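Telomere length regulator taz1 (Schizosaccharomyces pombe, PDB 4ZMK) regulates telomere length and function by binding double-stranded telomeric DNA, and pairs with a second copy of itself through the dimerization domain described here. Local coordinates at residues E17-E20 and V21-L24; L26-S29 and A30-I34; T46-Q49 and A50-F53. One frame throughout, in Å; residues are numbered along the deposited sequence. Where two conformers were deposited one is given.

Contact 1 of 3, residues E17-E20 and V21-L24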
# COMPACT_ATOMS: atom_id res chain seq x y z
N GLU A 17 -8.24 -17.30 2.96
CA GLU A 17 -8.55 -18.11 1.78
C GLU A 17 -8.13 -17.37 0.51
O GLU A 17 -7.97 -17.98 -0.54
CB GLU A 17 -10.04 -18.47 1.74
CG GLU A 17 -10.36 -19.66 0.82
CD GLU A 17 -11.80 -20.14 0.95
OE1 GLU A 17 -12.60 -19.49 1.66
OE2 GLU A 17 -12.14 -21.18 0.34
N ILE A 18 -7.96 -16.06 0.63
CA ILE A 18 -7.48 -15.22 -0.46
C ILE A 18 -5.99 -15.43 -0.63
O ILE A 18 -5.24 -15.27 0.33
CB ILE A 18 -7.77 -13.75 -0.20
CG1 ILE A 18 -9.27 -13.50 -0.25
CG2 ILE A 18 -7.08 -12.87 -1.21
CD1 ILE A 18 -9.64 -12.07 -0.09
N SER A 19 -5.55 -15.80 -1.83
CA SER A 19 -4.14 -16.07 -2.07
C SER A 19 -3.31 -14.80 -2.08
O SER A 19 -3.84 -13.70 -2.20
CB SER A 19 -3.96 -16.80 -3.39
OG SER A 19 -4.16 -15.91 -4.47
N GLU A 20 -1.99 -14.95 -1.97
CA GLU A 20 -1.13 -13.78 -1.92
C GLU A 20 -1.24 -12.95 -3.19
O GLU A 20 -1.30 -11.73 -3.11
CB GLU A 20 0.32 -14.18 -1.70
CG GLU A 20 1.21 -12.99 -1.39
CD GLU A 20 2.63 -13.39 -1.02
OE1 GLU A 20 2.96 -14.58 -1.13
OE2 GLU A 20 3.42 -12.51 -0.63
N VAL A 21 -1.28 -13.60 -4.35
CA VAL A 21 -1.34 -12.87 -5.62
C VAL A 21 -2.63 -12.06 -5.71
O VAL A 21 -2.62 -10.90 -6.11
CB VAL A 21 -1.19 -13.82 -6.85
CG1 VAL A 21 -1.72 -13.18 -8.13
CG2 VAL A 21 0.25 -14.24 -7.03
N VAL A 22 -3.75 -12.66 -5.32
CA VAL A 22 -5.01 -11.94 -5.32
C VAL A 22 -4.95 -10.76 -4.34
O VAL A 22 -5.39 -9.67 -4.66
CB VAL A 22 -6.19 -12.86 -4.96
CG1 VAL A 22 -7.48 -12.06 -4.82
CG2 VAL A 22 -6.34 -13.96 -6.01
N SER A 23 -4.38 -10.99 -3.16
CA SER A 23 -4.17 -9.94 -2.17
C SER A 23 -3.37 -8.78 -2.77
O SER A 23 -3.70 -7.62 -2.61
CB SER A 23 -3.47 -10.51 -0.94
OG SER A 23 -3.10 -9.49 -0.03
N LEU A 24 -2.28 -9.13 -3.46
CA LEU A 24 -1.42 -8.11 -4.06
C LEU A 24 -2.17 -7.32 -5.13
O LEU A 24 -1.91 -6.15 -5.33
CB LEU A 24 -0.17 -8.75 -4.66
CG LEU A 24 0.81 -9.27 -3.61
CD1 LEU A 24 2.00 -9.98 -4.25
CD2 LEU A 24 1.27 -8.13 -2.71
O HOH W 1 -0.82 -16.50 -4.47
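Ser-19 is the N-cap of helix 20-40, its OG accepting from Val-22 N, and residues 21-24 build the first turn on it. Val-21 N has no helical carbonyl to turn to and gives its hydrogen to a water 2.9 Å away, which also makes a long, weak hydrogen bond with Ser-19 OG. The Val-21 side chain packs on Ala-65 of the second subunit. Val-22 N comes next with the capping bond itself, weak at 3.4 Å but nearly straight (167°) to Ser-19 OG. The serine hydroxyl reaches it because chi1 of 73° places OG between the backbone N and the carbonyl carbon, turned back over the first turn. Val-22 also sends its two methyls different ways: CG2 lies 3.3 Å from Ser-19 OG, while CG1 meets Ile-18 CG2 at 3.7 Å, the two side chains crossing at about a right angle. This apolar touch sets the residue before the cap against the third residue after it. Ser-23 N then closes the first full helical turn on Ser-19 O at 2.9 Å. One residue on, Leu-24 N binds Glu-20 O, whereas the Glu-20 carboxylate, carried outward on an extended chain, forms a salt bridge through OE2 with Arg-64 of the second subunit. Leu-24 CG settles 3.3 Å from that same Glu-20 O.

Contact 2 of 3, residues L26-S29 and A30-I34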
# COMPACT_ATOMS: atom_id res chain seq x y z
N LEU A 26 -5.37 -6.58 -4.90
CA LEU A 26 -6.25 -5.68 -4.17
C LEU A 26 -5.46 -4.49 -3.62
O LEU A 26 -5.95 -3.36 -3.64
CB LEU A 26 -6.96 -6.42 -3.03
CG LEU A 26 -7.97 -7.50 -3.43
CD1 LEU A 26 -8.51 -8.22 -2.22
CD2 LEU A 26 -9.09 -6.91 -4.23
N VAL A 27 -4.25 -4.74 -3.14
CA VAL A 27 -3.40 -3.67 -2.60
C VAL A 27 -2.96 -2.72 -3.71
O VAL A 27 -3.08 -1.51 -3.58
CB VAL A 27 -2.19 -4.26 -1.87
CG1 VAL A 27 -1.35 -3.16 -1.29
CG2 VAL A 27 -2.67 -5.18 -0.77
N SER A 28 -2.46 -3.29 -4.80
CA SER A 28 -2.07 -2.54 -5.98
C SER A 28 -3.18 -1.60 -6.43
O SER A 28 -2.95 -0.43 -6.72
CB SER A 28 -1.70 -3.50 -7.12
OG SER A 28 -1.27 -2.82 -8.28
N SER A 29 -4.39 -2.14 -6.52
CA SER A 29 -5.57 -1.38 -6.93
C SER A 29 -5.83 -0.21 -5.98
O SER A 29 -6.12 0.90 -6.41
CB SER A 29 -6.78 -2.30 -7.00
OG SER A 29 -7.94 -1.59 -7.38
N ALA A 30 -5.73 -0.49 -4.68
CA ALA A 30 -5.94 0.53 -3.66
C ALA A 30 -4.87 1.61 -3.75
O ALA A 30 -5.18 2.80 -3.72
CB ALA A 30 -5.96 -0.10 -2.28
N LEU A 31 -3.61 1.21 -3.89
CA LEU A 31 -2.52 2.18 -4.04
C LEU A 31 -2.65 3.04 -5.30
O LEU A 31 -2.30 4.22 -5.29
CB LEU A 31 -1.18 1.46 -4.06
CG LEU A 31 -0.68 0.93 -2.73
CD1 LEU A 31 0.45 -0.06 -2.97
CD2 LEU A 31 -0.21 2.08 -1.88
N ASP A 32 -3.14 2.46 -6.38
CA ASP A 32 -3.33 3.23 -7.62
C ASP A 32 -4.40 4.31 -7.45
O ASP A 32 -4.32 5.37 -8.06
CB ASP A 32 -3.72 2.30 -8.78
CG ASP A 32 -2.57 1.40 -9.23
OD1 ASP A 32 -1.43 1.62 -8.77
OD2 ASP A 32 -2.81 0.50 -10.06
N LYS A 33 -5.42 4.03 -6.64
CA LYS A 33 -6.45 5.01 -6.33
C LYS A 33 -5.88 6.14 -5.45
O LYS A 33 -6.27 7.29 -5.60
CB LYS A 33 -7.64 4.33 -5.66
CG LYS A 33 -8.30 3.29 -6.56
CD LYS A 33 -9.42 2.55 -5.85
CE LYS A 33 -10.16 1.63 -6.82
NZ LYS A 33 -11.32 0.94 -6.18
N ILE A 34 -4.96 5.80 -4.55
CA ILE A 34 -4.24 6.79 -3.76
C ILE A 34 -3.35 7.67 -4.65
O ILE A 34 -3.34 8.89 -4.52
CB ILE A 34 -3.37 6.11 -2.67
CG1 ILE A 34 -4.26 5.47 -1.62
CG2 ILE A 34 -2.40 7.08 -2.02
CD1 ILE A 34 -3.51 4.56 -0.68
O HOH W 2 -3.49 -2.39 -9.74
O HOH W 3 -9.13 -0.82 -4.86
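Val-27 lies side by side with Leu-31, one helical turn further along, the two side chains pointing the same way and meeting through CG1 and CD1 at 4.0 Å. This is the apolar stripe of an amphipathic helix, in which i and i+4 residues build one continuous surface. Below it the backbone bond from Leu-31 N to Val-27 O, 2.8 Å long and nearly straight at 170°, keeps the pair in step.

The polar flank repeats the same spacing through water. Ser-28 OG and Asp-32 OD2 stand too far apart to bond directly, and one water joins them, 2.7 Å from Ser-28 OG and giving a hydrogen to Asp-32 OD2 at 3.0 Å. With chi1 of -70°, Asp-32 turns its carboxylate back along the helix toward Ser-28, while OD1 takes a hydrogen bond with Ser-58 of the second subunit. Were an alanine to stand at Asp-32, that Ser-58 hydroxyl would probably lose its carboxylate mate, and the bridging water would be left with Ser-28 as its anchor in this turn. A second water links Ser-29 OG, 2.9 Å away, to Lys-33 NZ, from which it accepts a hydrogen. The lysine chain runs out fully extended, its CG 3.2 Å from Ser-29 O, and its NZ also hydrogen-bonds Thr-7 O.

Helix 20-40 thus sits between two neighbours: Val-27 and Ala-30 pack on Leu-57 of helix 44-70 in the same chain, while Leu-31 meets Leu-31 of the second subunit.

Contact 3 of 3, residues T46-Q49 and A50-F53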
# COMPACT_ATOMS: atom_id res chain seq x y z
N THR A 46 -8.80 16.51 -0.55
CA THR A 46 -8.23 15.46 -1.37
C THR A 46 -7.12 14.75 -0.62
O THR A 46 -7.03 13.53 -0.64
CB THR A 46 -7.68 16.04 -2.68
OG1 THR A 46 -8.77 16.57 -3.45
CG2 THR A 46 -6.95 14.98 -3.48
N VAL A 47 -6.28 15.51 0.07
CA VAL A 47 -5.14 14.94 0.76
C VAL A 47 -5.61 14.12 1.94
O VAL A 47 -5.05 13.08 2.25
CB VAL A 47 -4.17 16.03 1.24
CG1 VAL A 47 -3.17 15.47 2.24
CG2 VAL A 47 -3.45 16.64 0.05
N SER A 48 -6.67 14.59 2.59
CA SER A 48 -7.22 13.90 3.76
C SER A 48 -7.89 12.58 3.37
O SER A 48 -7.88 11.61 4.13
CB SER A 48 -8.21 14.81 4.49
OG SER A 48 -8.81 14.14 5.58
N GLN A 49 -8.47 12.52 2.17
CA GLN A 49 -9.12 11.31 1.72
C GLN A 49 -8.07 10.26 1.38
O GLN A 49 -8.23 9.09 1.71
CB GLN A 49 -10.03 11.60 0.52
CG GLN A 49 -10.91 10.43 0.13
CD GLN A 49 -11.80 9.95 1.27
OE1 GLN A 49 -12.74 10.64 1.66
NE2 GLN A 49 -11.49 8.78 1.81
N ALA A 50 -6.99 10.69 0.73
CA ALA A 50 -5.86 9.83 0.40
C ALA A 50 -5.21 9.27 1.67
O ALA A 50 -4.80 8.10 1.70
CB ALA A 50 -4.83 10.59 -0.44
N ARG A 51 -5.11 10.10 2.70
CA ARG A 51 -4.60 9.67 3.99
C ARG A 51 -5.52 8.63 4.64
O ARG A 51 -5.05 7.69 5.26
CB ARG A 51 -4.42 10.87 4.92
CG ARG A 51 -3.92 10.51 6.30
CD ARG A 51 -4.08 11.68 7.26
NE ARG A 51 -5.38 12.33 7.12
CZ ARG A 51 -6.52 11.82 7.59
NH1 ARG A 51 -6.51 10.66 8.22
NH2 ARG A 51 -7.66 12.48 7.42
N ASP A 52 -6.84 8.81 4.50
CA ASP A 52 -7.77 7.80 5.00
C ASP A 52 -7.59 6.49 4.24
O ASP A 52 -7.60 5.42 4.84
CB ASP A 52 -9.23 8.26 4.87
CG ASP A 52 -9.60 9.34 5.87
OD1 ASP A 52 -8.79 9.64 6.77
OD2 ASP A 52 -10.71 9.90 5.77
N PHE A 53 -7.46 6.57 2.92
CA PHE A 53 -7.20 5.38 2.11
C PHE A 53 -5.95 4.63 2.57
O PHE A 53 -5.97 3.42 2.78
CB PHE A 53 -7.05 5.76 0.62
CG PHE A 53 -8.34 6.06 -0.08
CD1 PHE A 53 -8.34 6.50 -1.40
CD2 PHE A 53 -9.56 5.92 0.56
CE1 PHE A 53 -9.53 6.79 -2.06
CE2 PHE A 53 -10.75 6.20 -0.10
CZ PHE A 53 -10.73 6.64 -1.40
O HOH W 4 -11.17 12.64 5.02
O HOH W 5 -12.65 8.48 4.23
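Arg-51 and Ser-48 carry a polar network along this part of helix 44-70, beside a glutamine whose CG lies over one face of a ring, its tilted amide reaching the rim. In the network, and in the arginine conformer described, Arg-51 NH2 donates to Ser-48 OG at 2.7 Å, a short but bent bond (133°) whose acceptor is tilted out of the guanidinium plane. The arginine gets there by a bend at chi3, which folds its end back over the turn and sets Ser-48 O above one face of the guanidinium. Its other terminal nitrogen, NH1, forms a salt bridge with Asp-52 OD1 at 2.9 Å.

Waters extend the network from the second carboxylate oxygen. Asp-52 OD2 receives a hydrogen from each of two: one also bonds Ser-48 OG, the other accepts from Gln-49 NE2 at 2.7 Å.

The contact with the ring comes from the same glutamine. Bent at chi2 (57°), Gln-49 curls over Phe-53, bringing NE2 to 3.3 Å from CE2 with amide and ring planes 48° apart. Its CG lies 4.1 Å above the ring plane, toward the rim.

Backbone bonds tie each residue of 50-53 to the one four places earlier, Phe-53 N to Gln-49 O being 2.9 Å. Phe-53 packs on Ile-34 and Leu-37 of helix 20-40, and Val-47 meets Val-47 of the second subunit: an amphipathic helix in a helical dimerization domain, its apolar residues serving both the hairpin of two long helices and the dimer interface.

Overall arrangement
All three contacts touch the second subunit, at different levels of one helical dimerization domain. Contacts 1 and 2 share helix 20-40, at its start and along its middle; contact 3 belongs to helix 44-70. The centre of contact 2 lies about 7 Å from the centre of the chain, and it has the largest share of buried residues; contact 1, partly buried, is the most exposed. Contacts 1 and 3 fall on opposite sides of the chain's centre. Contacts 2 and 3 meet where Ile-34 CG1 packs 3.6 Å from Phe-53 CB. Chemistry follows place: capping at the helix end, water bridges flanking an apolar stripe in mid-helix, and in contact 3 an arginine-aspartate-serine network, with waters, beside an aromatic ring.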